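Local coordinates for toxin PAU_02230 (Photorhabdus asymbiotica subsp. asymbiotica ATCC 43949, PDB 6HV6), which is a bacterial toxin known as PaTox, whose modelled part combines many helices with a six-stranded antiparallel beta sheet, at residues K302-F307 with F317-M323; H289-S294 with V306-N311; S281-P287 with S340-L346. The protein carries 1 engineered substitution. One frame throughout, in Å; residues are numbered along the deposited sequence.

In the fold
All three interactions belong to one antiparallel sheet. Interaction 2 is its buried centre, pairing strands 289-296 and 304-309. Interaction 1 shares Val306 and Phe307 with it. It lies further out, where the next hairpin turns into helix 320-334, and it mixes an aromatic pair with a weak salt bridge near the surface. Interaction 3 is at one edge of the sheet, where 342-346 is the outermost strand, and it is partly buried. It touches interaction 2 through the neighbouring strands 280-286 and 289-296. One face of it carries a salt bridge and polar groups, whereas interaction 2 is mostly apolar apart from a histidine-carboxylate bond at one end.

Interaction 1 of 3, residues K302-F307 with F317-M323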
loop_
_atom_site.group_PDB
_atom_site.type_symbol
_atom_site.label_atom_id
_atom_site.label_comp_id
_atom_site.label_asym_id
_atom_site.label_seq_id
_atom_site.Cartn_x
_atom_site.Cartn_y
_atom_site.Cartn_z
ATOM N N LYS A 302 6.230 -6.257 29.205
ATOM C CA LYS A 302 5.525 -7.334 28.516
ATOM C C LYS A 302 5.983 -7.457 27.060
ATOM O O LYS A 302 6.202 -6.456 26.379
ATOM C CB LYS A 302 4.006 -7.114 28.585
ATOM C CG LYS A 302 3.176 -8.192 27.877
ATOM C CD LYS A 302 1.763 -8.299 28.448
ATOM C CE LYS A 302 0.977 -9.437 27.800
ATOM N NZ LYS A 302 -0.303 -9.735 28.513
ATOM N N ILE A 303 6.125 -8.699 26.597
ATOM C CA ILE A 303 6.650 -9.010 25.273
ATOM C C ILE A 303 5.505 -9.048 24.278
ATOM O O ILE A 303 4.435 -9.604 24.562
ATOM C CB ILE A 303 7.411 -10.351 25.292
ATOM C CG1 ILE A 303 8.775 -10.189 25.970
ATOM C CG2 ILE A 303 7.574 -10.905 23.886
ATOM C CD1 ILE A 303 9.628 -11.445 25.942
ATOM N N LYS A 304 5.728 -8.451 23.106
ATOM C CA LYS A 304 4.790 -8.486 21.997
ATOM C C LYS A 304 5.478 -9.040 20.756
ATOM O O LYS A 304 6.661 -8.770 20.519
ATOM C CB LYS A 304 4.226 -7.085 21.717
ATOM C CG LYS A 304 3.381 -6.539 22.850
ATOM C CD LYS A 304 2.267 -7.520 23.199
ATOM C CE LYS A 304 1.636 -7.210 24.549
ATOM N NZ LYS A 304 1.103 -5.820 24.610
ATOM N N TYR A 305 4.738 -9.832 19.982
ATOM C CA TYR A 305 5.188 -10.358 18.699
ATOM C C TYR A 305 4.355 -9.676 17.619
ATOM O O TYR A 305 3.119 -9.738 17.660
ATOM C CB TYR A 305 5.032 -11.878 18.639
ATOM C CG TYR A 305 5.730 -12.576 19.800
ATOM C CD1 TYR A 305 5.072 -12.784 21.008
ATOM C CD2 TYR A 305 7.056 -12.967 19.703
ATOM C CE1 TYR A 305 5.709 -13.390 22.078
ATOM C CE2 TYR A 305 7.705 -13.581 20.774
ATOM C CZ TYR A 305 7.024 -13.781 21.956
ATOM O OH TYR A 305 7.651 -14.386 23.022
ATOM N N VAL A 306 5.019 -9.018 16.672
ATOM C CA VAL A 306 4.351 -8.083 15.759
ATOM C C VAL A 306 4.601 -8.505 14.319
ATOM O O VAL A 306 5.743 -8.777 13.934
ATOM C CB VAL A 306 4.829 -6.634 15.970
ATOM C CG1 VAL A 306 3.972 -5.646 15.107
ATOM C CG2 VAL A 306 4.799 -6.248 17.438
ATOM N N PHE A 307 3.542 -8.530 13.520
ATOM C CA PHE A 307 3.633 -8.706 12.073
ATOM C C PHE A 307 3.225 -7.391 11.424
ATOM O O PHE A 307 2.091 -6.942 11.605
ATOM C CB PHE A 307 2.729 -9.853 11.605
ATOM C CG PHE A 307 2.617 -9.980 10.098
ATOM C CD1 PHE A 307 3.725 -9.777 9.278
ATOM C CD2 PHE A 307 1.411 -10.319 9.506
ATOM C CE1 PHE A 307 3.622 -9.899 7.893
ATOM C CE2 PHE A 307 1.301 -10.450 8.123
ATOM C CZ PHE A 307 2.404 -10.233 7.318
ATOM N N PHE A 317 0.655 -9.522 18.912
ATOM C CA PHE A 317 0.206 -10.764 19.536
ATOM C C PHE A 317 0.943 -11.014 20.846
ATOM O O PHE A 317 2.113 -10.654 20.995
ATOM C CB PHE A 317 0.424 -11.973 18.613
ATOM C CG PHE A 317 -0.300 -11.882 17.299
ATOM C CD1 PHE A 317 0.262 -11.208 16.229
ATOM C CD2 PHE A 317 -1.530 -12.487 17.127
ATOM C CE1 PHE A 317 -0.381 -11.139 15.029
ATOM C CE2 PHE A 317 -2.190 -12.405 15.917
ATOM C CZ PHE A 317 -1.616 -11.737 14.870
ATOM N N ASP A 318 0.246 -11.662 21.793
ATOM C CA ASP A 318 0.881 -12.067 23.042
ATOM C C ASP A 318 1.745 -13.306 22.868
ATOM O O ASP A 318 2.676 -13.526 23.652
ATOM C CB ASP A 318 -0.169 -12.346 24.129
ATOM C CG ASP A 318 -0.729 -11.081 24.759
ATOM O OD1 ASP A 318 -0.351 -9.970 24.339
ATOM O OD2 ASP A 318 -1.553 -11.202 25.692
ATOM N N LYS A 319 1.438 -14.141 21.883
ATOM C CA LYS A 319 2.126 -15.410 21.699
ATOM C C LYS A 319 2.755 -15.441 20.319
ATOM O O LYS A 319 2.127 -15.043 19.334
ATOM C CB LYS A 319 1.170 -16.602 21.858
ATOM C CG LYS A 319 0.592 -16.767 23.254
ATOM C CD LYS A 319 -0.120 -18.103 23.396
ATOM C CE LYS A 319 -0.482 -18.391 24.849
ATOM N NZ LYS A 319 -1.206 -19.684 24.998
ATOM N N HIS A 320 4.002 -15.911 20.253
ATOM C CA HIS A 320 4.653 -16.048 18.955
ATOM C C HIS A 320 3.871 -16.990 18.042
ATOM O O HIS A 320 3.735 -16.733 16.838
ATOM C CB HIS A 320 6.086 -16.547 19.135
ATOM C CG HIS A 320 6.765 -16.874 17.844
ATOM N ND1 HIS A 320 7.327 -15.910 17.036
ATOM C CD2 HIS A 320 6.937 -18.053 17.201
ATOM C CE1 HIS A 320 7.825 -16.481 15.955
ATOM N NE2 HIS A 320 7.603 -17.781 16.030
ATOM N N SER A 321 3.339 -18.079 18.599
ATOM C CA SER A 321 2.659 -19.064 17.764
ATOM C C SER A 321 1.422 -18.475 17.103
ATOM O O SER A 321 1.086 -18.854 15.976
ATOM C CB SER A 321 2.285 -20.302 18.581
ATOM O OG SER A 321 1.311 -20.007 19.564
ATOM N N ASP A 322 0.736 -17.550 17.779
ATOM C CA ASP A 322 -0.408 -16.889 17.158
ATOM C C ASP A 322 0.034 -15.957 16.045
ATOM O O ASP A 322 -0.596 -15.904 14.983
ATOM C CB ASP A 322 -1.205 -16.112 18.200
ATOM C CG ASP A 322 -1.933 -17.026 19.162
ATOM O OD1 ASP A 322 -2.264 -18.157 18.756
ATOM O OD2 ASP A 322 -2.183 -16.603 20.304
ATOM N N MET A 323 1.093 -15.185 16.284
ATOM C CA MET A 323 1.596 -14.297 15.244
ATOM C C MET A 323 2.011 -15.096 14.019
ATOM O O MET A 323 1.679 -14.729 12.883
ATOM C CB MET A 323 2.754 -13.463 15.804
ATOM C CG MET A 323 3.316 -12.393 14.872
ATOM S SD MET A 323 4.490 -13.093 13.704
ATOM C CE MET A 323 5.921 -13.355 14.762
#
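His320 sits over one face of the Tyr305 ring. Its CB makes a CH-pi contact, 3.8 Å from the centroid of the Tyr305 ring. The imidazole is turned edge-on to the same ring in an offset edge-to-face pair, with planes 72° apart. The backbone N of His320 also lies over this face, nearer the rim, while Asp318 O meets the edge of the phenol. The Tyr305 ring gets there because CG stands anti to the carbonyl carbon (chi1 -55°). Tyr305 OH is bonded to Glu271 and His320 NE2 to Leu267 O, while ND1 of His320 is buried with no partner in the model.

The backbones form the open end of a beta hairpin, with Tyr305 and Phe317 as an antiparallel hydrogen-bonded pair. Tyr305 N reaches Phe317 O at 2.9 Å, almost straight at 176°. Phe317 N returns the bond to Tyr305 O at 2.8 Å. The chain then turns at the N-cap Lys319 into helix 320-334. From its first turn, Met323 packs CB against Tyr305 CB at 4.0 Å. Its CG lies 4.2 Å from Phe307 CB. The Phe317 ring turns an edge to Tyr305 O, with CD1 3.5 Å from that oxygen. At the surface, Lys302 NZ makes a weak salt bridge to Asp318 OD2 at 3.4 Å, and Lys302 is poorly ordered. Lys304 runs alongside Asp318, its CE 3.4 Å from OD1.

Interaction 2 of 3, residues H289-S294 with V306-N311; sequences HTMLIS and VFYDPN. With EDO (1,2-ethanediol), chain G.
Ile293 and Phe307 face each other as a non-hydrogen-bonded pair in the tight part of this contact. Ile293 CG2 lies 3.8 Å from Phe307 CD1. Further along the same ring, Met291 SD comes in at the edge, 3.9 Å from Phe307 CZ, a Met-aromatic contact. Helix 320-334 closes over this side through Phe326 and Met331. On the other face of the sheet, Leu292 CB packs on Tyr308 CB, and the Tyr308 side chain leads on to Glu202 and Met206. The strands are an antiparallel beta hairpin, 289-296 with 304-309. Leu292 with Tyr308 and Ser294 with Val306 are its hydrogen-bonded pairs; Tyr308 N donates to Leu292 O at 2.8 Å.

The far end is more polar, and it approaches solvent at Asn311, which is partly exposed. With CG anti to the backbone N (chi1 -165°), His289 extends toward Asp309. Its NE2 donates in the ring plane to Asp309 OD1 at 2.7 Å. It arrives on the syn side, 33° out of the carboxylate plane. Asn311 N reaches OD1 from the opposite face at 3.0 Å, an Asx turn. OD2 of Asp309 is held by Tyr334 OH. The Asn311 amide lies almost parallel to the His289 ring, 8° apart, with ND2 3.2 Å above the ring plane. The same ND2 bonds to Tyr334 and to O1 of a bound 1,2-ethanediol, 3.0 Å away.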
loop_
_atom_site.group_PDB
_atom_site.type_symbol
_atom_site.label_atom_id
_atom_site.label_comp_id
_atom_site.label_asym_id
_atom_site.label_seq_id
_atom_site.Cartn_x
_atom_site.Cartn_y
_atom_site.Cartn_z
ATOM N N HIS A 289 7.484 -7.711 -2.714
ATOM C CA HIS A 289 6.916 -7.207 -1.472
ATOM C C HIS A 289 7.923 -7.389 -0.351
ATOM O O HIS A 289 8.779 -8.274 -0.402
ATOM C CB HIS A 289 5.597 -7.923 -1.127
ATOM C CG HIS A 289 4.783 -7.224 -0.078
ATOM N ND1 HIS A 289 4.714 -5.847 0.020
ATOM C CD2 HIS A 289 3.975 -7.712 0.896
ATOM C CE1 HIS A 289 3.922 -5.520 1.030
ATOM N NE2 HIS A 289 3.455 -6.633 1.572
ATOM N N THR A 290 7.816 -6.535 0.660
ATOM C CA THR A 290 8.633 -6.655 1.854
ATOM C C THR A 290 7.727 -6.495 3.059
ATOM O O THR A 290 6.812 -5.669 3.050
ATOM C CB THR A 290 9.744 -5.598 1.900
ATOM O OG1 THR A 290 10.527 -5.667 0.708
ATOM C CG2 THR A 290 10.649 -5.801 3.138
ATOM N N MET A 291 7.977 -7.292 4.090
ATOM C CA MET A 291 7.193 -7.198 5.307
ATOM C C MET A 291 8.166 -7.310 6.479
ATOM O O MET A 291 9.386 -7.353 6.301
ATOM C CB MET A 291 6.099 -8.272 5.320
ATOM C CG MET A 291 5.028 -8.108 4.207
ATOM S SD MET A 291 4.185 -9.670 3.915
ATOM C CE MET A 291 5.455 -10.546 3.012
ATOM N N LEU A 292 7.628 -7.390 7.686
ATOM C CA LEU A 292 8.478 -7.325 8.861
ATOM C C LEU A 292 7.820 -8.102 9.985
ATOM O O LEU A 292 6.602 -8.014 10.167
ATOM C CB LEU A 292 8.692 -5.863 9.280
ATOM C CG LEU A 292 9.429 -5.636 10.594
ATOM C CD1 LEU A 292 10.911 -5.757 10.338
ATOM C CD2 LEU A 292 9.050 -4.258 11.150
ATOM N N ILE A 293 8.620 -8.850 10.745
ATOM C CA ILE A 293 8.136 -9.454 11.977
ATOM C C ILE A 293 9.121 -9.125 13.083
ATOM O O ILE A 293 10.335 -9.056 12.855
ATOM C CB ILE A 293 7.909 -10.979 11.851
ATOM C CG1 ILE A 293 9.179 -11.703 11.437
ATOM C CG2 ILE A 293 6.818 -11.267 10.827
ATOM C CD1 ILE A 293 8.910 -13.139 10.991
ATOM N N SER A 294 8.593 -8.897 14.280
ATOM C CA SER A 294 9.420 -8.384 15.356
ATOM C C SER A 294 8.981 -8.993 16.671
ATOM O O SER A 294 7.849 -9.459 16.820
ATOM C CB SER A 294 9.347 -6.852 15.433
ATOM O OG SER A 294 9.848 -6.262 14.248
ATOM N N VAL A 306 5.019 -9.018 16.672
ATOM C CA VAL A 306 4.351 -8.083 15.759
ATOM C C VAL A 306 4.601 -8.505 14.319
ATOM O O VAL A 306 5.743 -8.777 13.934
ATOM C CB VAL A 306 4.829 -6.634 15.970
ATOM C CG1 VAL A 306 3.972 -5.646 15.107
ATOM C CG2 VAL A 306 4.799 -6.248 17.438
ATOM N N PHE A 307 3.542 -8.530 13.520
ATOM C CA PHE A 307 3.633 -8.706 12.073
ATOM C C PHE A 307 3.225 -7.391 11.424
ATOM O O PHE A 307 2.091 -6.942 11.605
ATOM C CB PHE A 307 2.729 -9.853 11.605
ATOM C CG PHE A 307 2.617 -9.980 10.098
ATOM C CD1 PHE A 307 3.725 -9.777 9.278
ATOM C CD2 PHE A 307 1.411 -10.319 9.506
ATOM C CE1 PHE A 307 3.622 -9.899 7.893
ATOM C CE2 PHE A 307 1.301 -10.450 8.123
ATOM C CZ PHE A 307 2.404 -10.233 7.318
ATOM N N TYR A 308 4.149 -6.765 10.698
ATOM C CA TYR A 308 3.876 -5.533 9.955
ATOM C C TYR A 308 3.838 -5.863 8.468
ATOM O O TYR A 308 4.867 -6.225 7.882
ATOM C CB TYR A 308 4.934 -4.464 10.228
ATOM C CG TYR A 308 4.822 -3.212 9.349
ATOM C CD1 TYR A 308 3.588 -2.659 9.038
ATOM C CD2 TYR A 308 5.951 -2.586 8.847
ATOM C CE1 TYR A 308 3.479 -1.510 8.261
ATOM C CE2 TYR A 308 5.843 -1.437 8.058
ATOM C CZ TYR A 308 4.614 -0.918 7.776
ATOM O OH TYR A 308 4.518 0.205 7.000
ATOM N N ASP A 309 2.649 -5.765 7.867
ATOM C CA ASP A 309 2.518 -5.822 6.412
ATOM C C ASP A 309 2.234 -4.418 5.912
ATOM O O ASP A 309 1.127 -3.902 6.140
ATOM C CB ASP A 309 1.402 -6.772 5.984
ATOM C CG ASP A 309 1.286 -6.916 4.464
ATOM O OD1 ASP A 309 1.911 -6.149 3.714
ATOM O OD2 ASP A 309 0.568 -7.834 4.019
ATOM N N PRO A 310 3.191 -3.769 5.241
ATOM C CA PRO A 310 2.955 -2.411 4.716
ATOM C C PRO A 310 1.679 -2.245 3.914
ATOM O O PRO A 310 1.158 -1.129 3.851
ATOM C CB PRO A 310 4.190 -2.177 3.840
ATOM C CG PRO A 310 5.282 -2.916 4.582
ATOM C CD PRO A 310 4.591 -4.196 5.046
ATOM N N ASN A 311 1.162 -3.318 3.294
ATOM C CA ASN A 311 -0.090 -3.199 2.550
ATOM C C ASN A 311 -1.289 -2.998 3.465
ATOM O O ASN A 311 -2.322 -2.502 3.002
ATOM C CB ASN A 311 -0.325 -4.444 1.683
ATOM C CG ASN A 311 0.452 -4.404 0.389
ATOM O OD1 ASN A 311 0.802 -3.334 -0.096
ATOM N ND2 ASN A 311 0.731 -5.576 -0.178
HETATM C C1 EDO G . 2.607 -6.871 -3.447
HETATM O O1 EDO G . 2.037 -5.680 -2.896
HETATM C C2 EDO G . 1.691 -8.049 -3.152
HETATM O O2 EDO G . 0.428 -7.831 -3.793
#

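Interaction 3 of 3, residues S281-P287 with S340-L346; sequences SVRVDAP and SVSFHPL
Arg283 lies flat on His344 while gripping Asp285 side-on. Its NE donates to Asp285 OD1 at 2.8 Å, and its NH2 to Asp285 OD2 at 3.0 Å. Both bonds lie in the guanidinium plane and fix its rotation. Its plane is 17° from the His344 ring, with NH2 over the ring face. OD2 of Asp285 also sits over this face, at an angle too poor for a hydrogen bond to NE2. That nitrogen instead shares a 2.7 Å hydrogen bond with Ser342 OG. NH1 of Arg283 is bonded to Asn253.

Backbone bonds pair Arg283 with His344 and Asp285 with Ser342. Leu346 crosses the Arg283 chain at about a right angle, its CG 4.0 Å from Arg283 CB.

The other face of the sheet is apolar. Val282 CG1 lies 3.7 Å from Phe343 CB. Val284 splits its branches: CG1 meets Val341 CG1 at 3.6 Å, and CG2, anti to the carbonyl carbon, meets Phe343 CE1 at 3.9 Å. Phe327 of helix 320-334 packs on Val284 and Val341. This is an outer strand pair of an antiparallel sheet, with a helix on its apolar face and a salt bridge on the other.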
loop_
_atom_site.group_PDB
_atom_site.type_symbol
_atom_site.label_atom_id
_atom_site.label_comp_id
_atom_site.label_asym_id
_atom_site.label_seq_id
_atom_site.Cartn_x
_atom_site.Cartn_y
_atom_site.Cartn_z
ATOM N N SER A 281 14.154 -7.734 15.053
ATOM C CA SER A 281 13.268 -7.628 13.909
ATOM C C SER A 281 13.862 -8.412 12.754
ATOM O O SER A 281 15.085 -8.511 12.606
ATOM C CB SER A 281 13.048 -6.169 13.497
ATOM O OG SER A 281 12.455 -5.428 14.544
ATOM N N VAL A 282 12.973 -8.974 11.946
ATOM C CA VAL A 282 13.336 -9.797 10.810
ATOM C C VAL A 282 12.616 -9.230 9.593
ATOM O O VAL A 282 11.388 -9.084 9.604
ATOM C CB VAL A 282 12.960 -11.270 11.037
ATOM C CG1 VAL A 282 13.180 -12.069 9.783
ATOM C CG2 VAL A 282 13.772 -11.863 12.203
ATOM N N ARG A 283 13.374 -8.895 8.559
ATOM C CA ARG A 283 12.778 -8.469 7.307
ATOM C C ARG A 283 12.282 -9.699 6.551
ATOM O O ARG A 283 12.982 -10.716 6.473
ATOM C CB ARG A 283 13.791 -7.685 6.470
ATOM C CG ARG A 283 13.209 -7.102 5.171
ATOM C CD ARG A 283 14.285 -6.460 4.300
ATOM N NE ARG A 283 15.029 -7.478 3.572
ATOM C CZ ARG A 283 16.317 -7.749 3.736
ATOM N NH1 ARG A 283 17.051 -7.060 4.603
ATOM N NH2 ARG A 283 16.875 -8.713 3.018
ATOM N N VAL A 284 11.073 -9.612 6.007
ATOM C CA VAL A 284 10.473 -10.690 5.219
ATOM C C VAL A 284 10.490 -10.278 3.753
ATOM O O VAL A 284 9.821 -9.314 3.372
ATOM C CB VAL A 284 9.037 -11.009 5.671
ATOM C CG1 VAL A 284 8.481 -12.215 4.873
ATOM C CG2 VAL A 284 9.003 -11.332 7.158
ATOM N N ASP A 285 11.244 -10.998 2.933
ATOM C CA ASP A 285 11.262 -10.757 1.496
ATOM C C ASP A 285 10.301 -11.725 0.817
ATOM O O ASP A 285 10.326 -12.925 1.100
ATOM C CB ASP A 285 12.668 -10.934 0.920
ATOM C CG ASP A 285 13.662 -9.930 1.473
ATOM O OD1 ASP A 285 13.230 -8.850 1.954
ATOM O OD2 ASP A 285 14.877 -10.224 1.418
ATOM N N ALA A 286 9.453 -11.198 -0.070
ATOM C CA ALA A 286 8.425 -11.985 -0.755
ATOM C C ALA A 286 8.324 -11.474 -2.188
ATOM O O ALA A 286 8.954 -10.458 -2.508
ATOM C CB ALA A 286 7.086 -11.864 -0.021
ATOM N N PRO A 287 7.567 -12.140 -3.094
ATOM C CA PRO A 287 7.490 -11.643 -4.475
ATOM C C PRO A 287 7.033 -10.195 -4.558
ATOM O O PRO A 287 5.884 -9.878 -4.237
ATOM C CB PRO A 287 6.479 -12.594 -5.127
ATOM C CG PRO A 287 6.701 -13.895 -4.414
ATOM C CD PRO A 287 6.972 -13.488 -2.972
ATOM N N SER A 340 9.413 -18.735 -1.911
ATOM C CA SER A 340 9.549 -17.357 -2.343
ATOM C C SER A 340 9.559 -16.393 -1.173
ATOM O O SER A 340 9.800 -15.205 -1.381
ATOM C CB SER A 340 8.430 -16.976 -3.315
ATOM O OG SER A 340 7.220 -16.676 -2.639
ATOM N N VAL A 341 9.322 -16.881 0.042
ATOM C CA VAL A 341 9.255 -16.056 1.243
ATOM C C VAL A 341 10.482 -16.369 2.093
ATOM O O VAL A 341 10.724 -17.531 2.435
ATOM C CB VAL A 341 7.957 -16.307 2.025
ATOM C CG1 VAL A 341 7.932 -15.458 3.304
ATOM C CG2 VAL A 341 6.738 -16.016 1.147
ATOM N N SER A 342 11.262 -15.341 2.435
ATOM C CA SER A 342 12.523 -15.569 3.141
ATOM C C SER A 342 12.672 -14.550 4.258
ATOM O O SER A 342 12.030 -13.497 4.260
ATOM C CB SER A 342 13.744 -15.507 2.203
ATOM O OG SER A 342 13.839 -14.255 1.532
ATOM N N PHE A 343 13.542 -14.881 5.210
ATOM C CA PHE A 343 13.630 -14.175 6.478
ATOM C C PHE A 343 15.047 -13.671 6.674
ATOM O O PHE A 343 16.005 -14.431 6.516
ATOM C CB PHE A 343 13.204 -15.090 7.625
ATOM C CG PHE A 343 11.784 -15.560 7.499
ATOM C CD1 PHE A 343 10.745 -14.771 7.947
ATOM C CD2 PHE A 343 11.492 -16.758 6.878
ATOM C CE1 PHE A 343 9.436 -15.187 7.813
ATOM C CE2 PHE A 343 10.185 -17.181 6.738
ATOM C CZ PHE A 343 9.157 -16.397 7.205
ATOM N N HIS A 344 15.172 -12.396 7.032
ATOM C CA HIS A 344 16.473 -11.747 7.061
ATOM C C HIS A 344 16.592 -10.897 8.317
ATOM O O HIS A 344 15.852 -9.922 8.479
ATOM C CB HIS A 344 16.665 -10.912 5.796
ATOM C CG HIS A 344 16.512 -11.709 4.538
ATOM N ND1 HIS A 344 17.586 -12.236 3.852
ATOM C CD2 HIS A 344 15.406 -12.094 3.856
ATOM C CE1 HIS A 344 17.150 -12.893 2.791
ATOM N NE2 HIS A 344 15.830 -12.821 2.770
ATOM N N PRO A 345 17.479 -11.264 9.241
ATOM C CA PRO A 345 17.618 -10.485 10.476
ATOM C C PRO A 345 18.018 -9.052 10.164
ATOM O O PRO A 345 18.872 -8.803 9.310
ATOM C CB PRO A 345 18.721 -11.222 11.245
ATOM C CG PRO A 345 18.825 -12.575 10.589
ATOM C CD PRO A 345 18.453 -12.366 9.160
ATOM N N LEU A 346 17.376 -8.114 10.861
ATOM C CA LEU A 346 17.719 -6.703 10.798
ATOM C C LEU A 346 18.580 -6.326 11.996
ATOM O O LEU A 346 18.364 -6.817 13.107
ATOM C CB LEU A 346 16.461 -5.839 10.771
ATOM C CG LEU A 346 15.667 -5.918 9.466
ATOM C CD1 LEU A 346 14.397 -5.136 9.599
ATOM C CD2 LEU A 346 16.480 -5.395 8.309
HETATM O O HOH W 1 16.896 -6.672 15.077
#